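Long-range contact in conserved membrane protein (Chlamydia abortus, PDB 6GZU), which acts as a secreted effector that combines deubiquitination and acetylation activities through a CE-clan catalytic domain and induces Golgi fragmentation: residues L42-S50 / H112-M121. Numbering follows the deposited sequence.
Sequences LYTPSTCFS and HNPEEMNSMM
Phe-49 and Thr-47 meet the first turns of helix 114-124 through apolar contacts and one bridging water, with no direct hydrogen bond between the segments. The Phe-49 and Pro-114 side chains cross at about a right angle, and Pro-114 CD stands 4.1 Å from the Phe-49 ring centroid, 8° off its normal, a CH-pi contact over the face.

Met-117 can be followed outward atom by atom. Its CB lies in plane at the edge of the Phe-49 ring, 3.9 Å from Phe-49 CD2. With CG anti to the backbone N (chi1 -166°), that atom comes within 3.7 Å of Thr-47 CG2. Bends at chi2 and chi3 then carry CE back to Phe-49 CE2 (3.8 Å). In one of its two conformers, Met-121 places SD 3.6 Å from Thr-47 CG2, while its CE approaches Pro-45 O. On the polar side, a water links Thr-47 OG1 (2.7 Å) to Asn-118 OD1, to which it donates over a short distance whose exact length is doubtful.

Asn-113 is the N-cap of helix 114-124: its OD1 accepts from Glu-116 N at 2.7 Å, with an N-H...O angle of 171°. Trp-106 of strand 100-107 also packs on Met-117 and Met-121. The contact thus joins an Asn N-capped helix to the loop leading from edge strand 37-38 to helix 51-58, on the mixed sheet of a CE-clan, Ulp1-like protease fold.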
ATOM      1  N   LEU A  42      -9.258  -0.792  -5.437  1.00 22.74           N
ATOM      2  CA  LEU A  42      -9.861  -1.950  -4.762  1.00 22.89           C
ATOM      3  C   LEU A  42      -9.910  -3.158  -5.691  1.00 26.63           C
ATOM      4  O   LEU A  42     -10.291  -4.263  -5.268  1.00 28.32           O
ATOM      5  CB  LEU A  42     -11.280  -1.628  -4.287  1.00 23.57           C
ATOM      6  CG  LEU A  42     -11.461  -0.361  -3.450  1.00 24.86           C
ATOM      7  CD1 LEU A  42     -12.906  -0.245  -2.952  1.00 23.88           C
ATOM      8  CD2 LEU A  42     -10.489  -0.320  -2.257  1.00 25.90           C
ATOM      9  N   TYR A  43      -9.515  -2.966  -6.947  1.00 25.49           N
ATOM     10  CA  TYR A  43      -9.644  -3.999  -7.975  1.00 28.59           C
ATOM     11  C   TYR A  43      -8.312  -4.686  -8.361  1.00 28.77           C
ATOM     12  O   TYR A  43      -8.276  -5.905  -8.592  1.00 31.36           O
ATOM     13  CB  TYR A  43     -10.283  -3.376  -9.211  1.00 32.72           C
ATOM     14  CG  TYR A  43     -10.613  -4.338 -10.301  1.00 37.35           C
ATOM     15  CD1 TYR A  43     -11.603  -5.288 -10.126  1.00 40.43           C
ATOM     16  CD2 TYR A  43      -9.971  -4.270 -11.527  1.00 41.66           C
ATOM     17  CE1 TYR A  43     -11.935  -6.174 -11.145  1.00 43.50           C
ATOM     18  CE2 TYR A  43     -10.287  -5.155 -12.549  1.00 44.57           C
ATOM     19  CZ  TYR A  43     -11.268  -6.103 -12.346  1.00 45.70           C
ATOM     20  OH  TYR A  43     -11.585  -6.978 -13.362  1.00 49.12           O
ATOM     21  N   THR A  44      -7.222  -3.916  -8.443  1.00 28.33           N
ATOM     22  CA  THR A  44      -5.923  -4.437  -8.889  1.00 28.57           C
ATOM     23  C   THR A  44      -4.856  -4.159  -7.835  1.00 25.03           C
ATOM     24  O   THR A  44      -4.503  -2.993  -7.596  1.00 26.44           O
ATOM     25  CB  THR A  44      -5.497  -3.771 -10.231  1.00 30.41           C
ATOM     26  OG1 THR A  44      -6.545  -3.939 -11.206  1.00 34.54           O
ATOM     27  CG2 THR A  44      -4.183  -4.364 -10.761  1.00 31.03           C
ATOM     28  N   PRO A  45      -4.298  -5.213  -7.205  1.00 23.32           N
ATOM     29  CA  PRO A  45      -3.163  -4.967  -6.288  1.00 21.99           C
ATOM     30  C   PRO A  45      -1.947  -4.528  -7.087  1.00 21.19           C
ATOM     31  O   PRO A  45      -1.887  -4.785  -8.294  1.00 22.89           O
ATOM     32  CB  PRO A  45      -2.829  -6.360  -5.708  1.00 24.34           C
ATOM     33  CG  PRO A  45      -3.977  -7.258  -6.167  1.00 25.36           C
ATOM     34  CD  PRO A  45      -4.622  -6.644  -7.358  1.00 25.16           C
ATOM     35  N   SER A  46      -0.989  -3.893  -6.428  1.00 19.00           N
ATOM     36  CA  SER A  46       0.274  -3.527  -7.097  1.00 18.95           C
ATOM     37  C   SER A  46       1.272  -4.677  -6.997  1.00 20.45           C
ATOM     38  O   SER A  46       1.071  -5.620  -6.207  1.00 20.05           O
ATOM     39  CB  SER A  46       0.889  -2.307  -6.411  1.00 21.34           C
ATOM     40  OG  SER A  46      -0.037  -1.198  -6.456  1.00 23.32           O
ATOM     41  N   THR A  47       2.334  -4.613  -7.801  1.00 20.30           N
ATOM     42  CA  THR A  47       3.448  -5.564  -7.729  1.00 19.63           C
ATOM     43  C   THR A  47       4.725  -4.751  -7.777  1.00 19.78           C
ATOM     44  O   THR A  47       4.697  -3.533  -7.990  1.00 19.85           O
ATOM     45  CB  THR A  47       3.479  -6.516  -8.950  1.00 22.24           C
ATOM     46  OG1 THR A  47       3.837  -5.766 -10.131  1.00 22.93           O
ATOM     47  CG2 THR A  47       2.116  -7.190  -9.165  1.00 24.97           C
ATOM     48  N   CYS A  48       5.875  -5.393  -7.667  1.00 21.63           N
ATOM     49  CA  CYS A  48       7.125  -4.644  -7.761  0.68 21.17           C
ATOM     50  C   CYS A  48       7.279  -3.960  -9.129  1.00 22.83           C
ATOM     51  O   CYS A  48       7.968  -2.965  -9.223  1.00 23.45           O
ATOM     52  CB  CYS A  48       8.337  -5.547  -7.478  0.68 22.18           C
ATOM     53  SG  CYS A  48       8.492  -7.008  -8.541  0.68 24.11           S
ATOM     54  N   PHE A  49       6.647  -4.508 -10.156  1.00 23.15           N
ATOM     55  CA  PHE A  49       6.762  -3.961 -11.504  1.00 25.20           C
ATOM     56  C   PHE A  49       5.766  -2.849 -11.762  1.00 24.16           C
ATOM     57  O   PHE A  49       6.007  -2.041 -12.646  1.00 26.96           O
ATOM     58  CB  PHE A  49       6.596  -5.060 -12.563  1.00 25.96           C
ATOM     59  CG  PHE A  49       7.648  -6.114 -12.509  1.00 27.90           C
ATOM     60  CD1 PHE A  49       8.949  -5.814 -12.794  1.00 28.31           C
ATOM     61  CD2 PHE A  49       7.320  -7.407 -12.178  1.00 28.08           C
ATOM     62  CE1 PHE A  49       9.932  -6.783 -12.735  1.00 28.86           C
ATOM     63  CE2 PHE A  49       8.288  -8.390 -12.149  1.00 28.93           C
ATOM     64  CZ  PHE A  49       9.603  -8.092 -12.442  1.00 29.77           C
ATOM     65  N   SER A  50       4.672  -2.795 -11.003  1.00 22.84           N
ATOM     66  CA  SER A  50       3.607  -1.833 -11.298  1.00 21.35           C
ATOM     67  C   SER A  50       3.463  -0.755 -10.250  1.00 20.34           C
ATOM     68  O   SER A  50       2.774   0.258 -10.489  1.00 22.76           O
ATOM     69  CB  SER A  50       2.277  -2.538 -11.495  1.00 22.47           C
ATOM     70  OG  SER A  50       1.834  -3.034 -10.247  1.00 22.52           O
ATOM     71  N   HIS A 112       9.461 -13.367 -13.204  1.00 38.85           N
ATOM     72  CA  HIS A 112      10.661 -12.551 -13.432  1.00 40.86           C
ATOM     73  C   HIS A 112      10.457 -11.361 -14.337  1.00 40.19           C
ATOM     74  O   HIS A 112      11.406 -10.624 -14.620  1.00 41.65           O
ATOM     75  CB  HIS A 112      11.801 -13.417 -13.937  1.00 44.27           C
ATOM     76  CG  HIS A 112      12.255 -14.404 -12.916  1.00 47.56           C
ATOM     77  ND1 HIS A 112      13.144 -14.078 -11.914  1.00 49.34           N
ATOM     78  CD2 HIS A 112      11.869 -15.679 -12.681  1.00 49.58           C
ATOM     79  CE1 HIS A 112      13.319 -15.128 -11.126  1.00 50.22           C
ATOM     80  NE2 HIS A 112      12.559 -16.113 -11.572  1.00 50.97           N
ATOM     81  N   ASN A 113       9.231 -11.183 -14.812  1.00 38.25           N
ATOM     82  CA  ASN A 113       8.900 -10.023 -15.639  1.00 38.63           C
ATOM     83  C   ASN A 113       7.458  -9.637 -15.351  1.00 36.73           C
ATOM     84  O   ASN A 113       6.773 -10.377 -14.645  1.00 36.69           O
ATOM     85  CB  ASN A 113       9.176 -10.320 -17.124  1.00 41.25           C
ATOM     86  CG  ASN A 113       8.312 -11.429 -17.690  1.00 44.43           C
ATOM     87  OD1 ASN A 113       7.121 -11.528 -17.411  1.00 46.00           O
ATOM     88  ND2 ASN A 113       8.925 -12.276 -18.503  1.00 47.00           N
ATOM     89  N   PRO A 114       6.998  -8.466 -15.843  1.00 36.03           N
ATOM     90  CA  PRO A 114       5.609  -8.049 -15.597  1.00 35.02           C
ATOM     91  C   PRO A 114       4.561  -8.996 -16.128  1.00 36.96           C
ATOM     92  O   PRO A 114       3.574  -9.201 -15.411  1.00 37.64           O
ATOM     93  CB  PRO A 114       5.519  -6.724 -16.356  1.00 35.37           C
ATOM     94  CG  PRO A 114       6.889  -6.191 -16.235  1.00 34.42           C
ATOM     95  CD  PRO A 114       7.774  -7.372 -16.453  1.00 34.91           C
ATOM     96  N   GLU A 115       4.745  -9.557 -17.326  1.00 39.04           N
ATOM     97  CA  GLU A 115       3.747 -10.485 -17.872  1.00 39.95           C
ATOM     98  C   GLU A 115       3.571 -11.689 -16.944  1.00 39.83           C
ATOM     99  O   GLU A 115       2.444 -12.016 -16.534  1.00 40.44           O
ATOM    100  CB  GLU A 115       4.101 -10.938 -19.297  1.00 40.94           C
ATOM    101  N   GLU A 116       4.677 -12.337 -16.581  1.00 39.03           N
ATOM    102  CA  GLU A 116       4.610 -13.435 -15.609  1.00 38.98           C
ATOM    103  C   GLU A 116       3.978 -13.017 -14.267  1.00 36.07           C
ATOM    104  O   GLU A 116       3.081 -13.710 -13.762  1.00 36.42           O
ATOM    105  CB  GLU A 116       5.993 -14.065 -15.385  1.00 41.15           C
ATOM    106  CG  GLU A 116       6.518 -14.889 -16.558  1.00 45.95           C
ATOM    107  CD  GLU A 116       7.983 -15.237 -16.396  1.00 49.47           C
ATOM    108  OE1 GLU A 116       8.488 -15.180 -15.243  1.00 49.09           O
ATOM    109  OE2 GLU A 116       8.637 -15.567 -17.423  1.00 51.35           O
ATOM    110  N   MET A 117       4.413 -11.893 -13.689  1.00 33.60           N
ATOM    111  CA  MET A 117       3.892 -11.470 -12.391  1.00 30.82           C
ATOM    112  C   MET A 117       2.399 -11.183 -12.526  1.00 32.43           C
ATOM    113  O   MET A 117       1.577 -11.559 -11.678  1.00 32.03           O
ATOM    114  CB  MET A 117       4.603 -10.203 -11.869  1.00 29.50           C
ATOM    115  CG  MET A 117       4.340  -9.927 -10.394  1.00 29.24           C
ATOM    116  SD  MET A 117       5.080 -11.136  -9.298  1.00 30.25           S
ATOM    117  CE  MET A 117       6.827 -10.667  -9.426  1.00 30.42           C
ATOM    118  N   ASN A 118       2.029 -10.511 -13.606  1.00 34.76           N
ATOM    119  CA  ASN A 118       0.612 -10.220 -13.755  1.00 38.67           C
ATOM    120  C   ASN A 118      -0.317 -11.409 -13.945  1.00 38.45           C
ATOM    121  O   ASN A 118      -1.412 -11.453 -13.360  1.00 38.13           O
ATOM    122  CB  ASN A 118       0.378  -9.153 -14.787  1.00 42.84           C
ATOM    123  CG  ASN A 118       0.039  -7.889 -14.137  1.00 46.53           C
ATOM    124  OD1 ASN A 118       0.842  -7.350 -13.362  1.00 47.82           O
ATOM    125  ND2 ASN A 118      -1.198  -7.464 -14.307  1.00 46.09           N
ATOM    126  N   SER A 119       0.131 -12.372 -14.737  1.00 37.86           N
ATOM    127  CA  SER A 119      -0.675 -13.546 -14.994  1.00 39.88           C
ATOM    128  C   SER A 119      -0.855 -14.322 -13.708  1.00 39.89           C
ATOM    129  O   SER A 119      -1.965 -14.773 -13.383  1.00 42.07           O
ATOM    130  CB  SER A 119      -0.023 -14.420 -16.047  1.00 41.59           C
ATOM    131  OG  SER A 119      -0.794 -15.594 -16.195  1.00 43.33           O
ATOM    132  N   MET A 120       0.245 -14.484 -12.976  1.00 38.03           N
ATOM    133  CA  MET A 120       0.195 -15.157 -11.687  1.00 35.54           C
ATOM    134  C   MET A 120      -0.710 -14.404 -10.731  1.00 33.97           C
ATOM    135  O   MET A 120      -1.560 -14.995 -10.077  1.00 34.66           O
ATOM    136  CB  MET A 120       1.578 -15.299 -11.088  1.00 35.59           C
ATOM    137  CG  MET A 120       2.495 -16.143 -11.903  1.00 39.39           C
ATOM    138  SD  MET A 120       3.933 -16.591 -10.912  1.00 42.17           S
ATOM    139  CE  MET A 120       3.042 -17.398  -9.582  1.00 40.75           C
ATOM    140  N   MET A 121      -0.572 -13.096 -10.648  1.00 33.20           N
ATOM    141  CA  MET A 121      -1.370 -12.351  -9.700  0.60 32.81           C
ATOM    142  C   MET A 121      -2.864 -12.458  -9.998  1.00 35.93           C
ATOM    143  O   MET A 121      -3.696 -12.674  -9.092  1.00 37.36           O
ATOM    144  CB  MET A 121      -0.961 -10.881  -9.704  0.60 30.59           C
ATOM    145  CG  MET A 121      -1.729 -10.142  -8.668  0.60 29.98           C
ATOM    146  SD  MET A 121      -1.212  -8.478  -8.601  0.60 30.34           S
ATOM    147  CE  MET A 121      -1.671  -7.862 -10.233  0.60 30.62           C
TER
HETATM  148  O   HOH W   1       3.142  -6.637 -12.597  1.00 32.81           O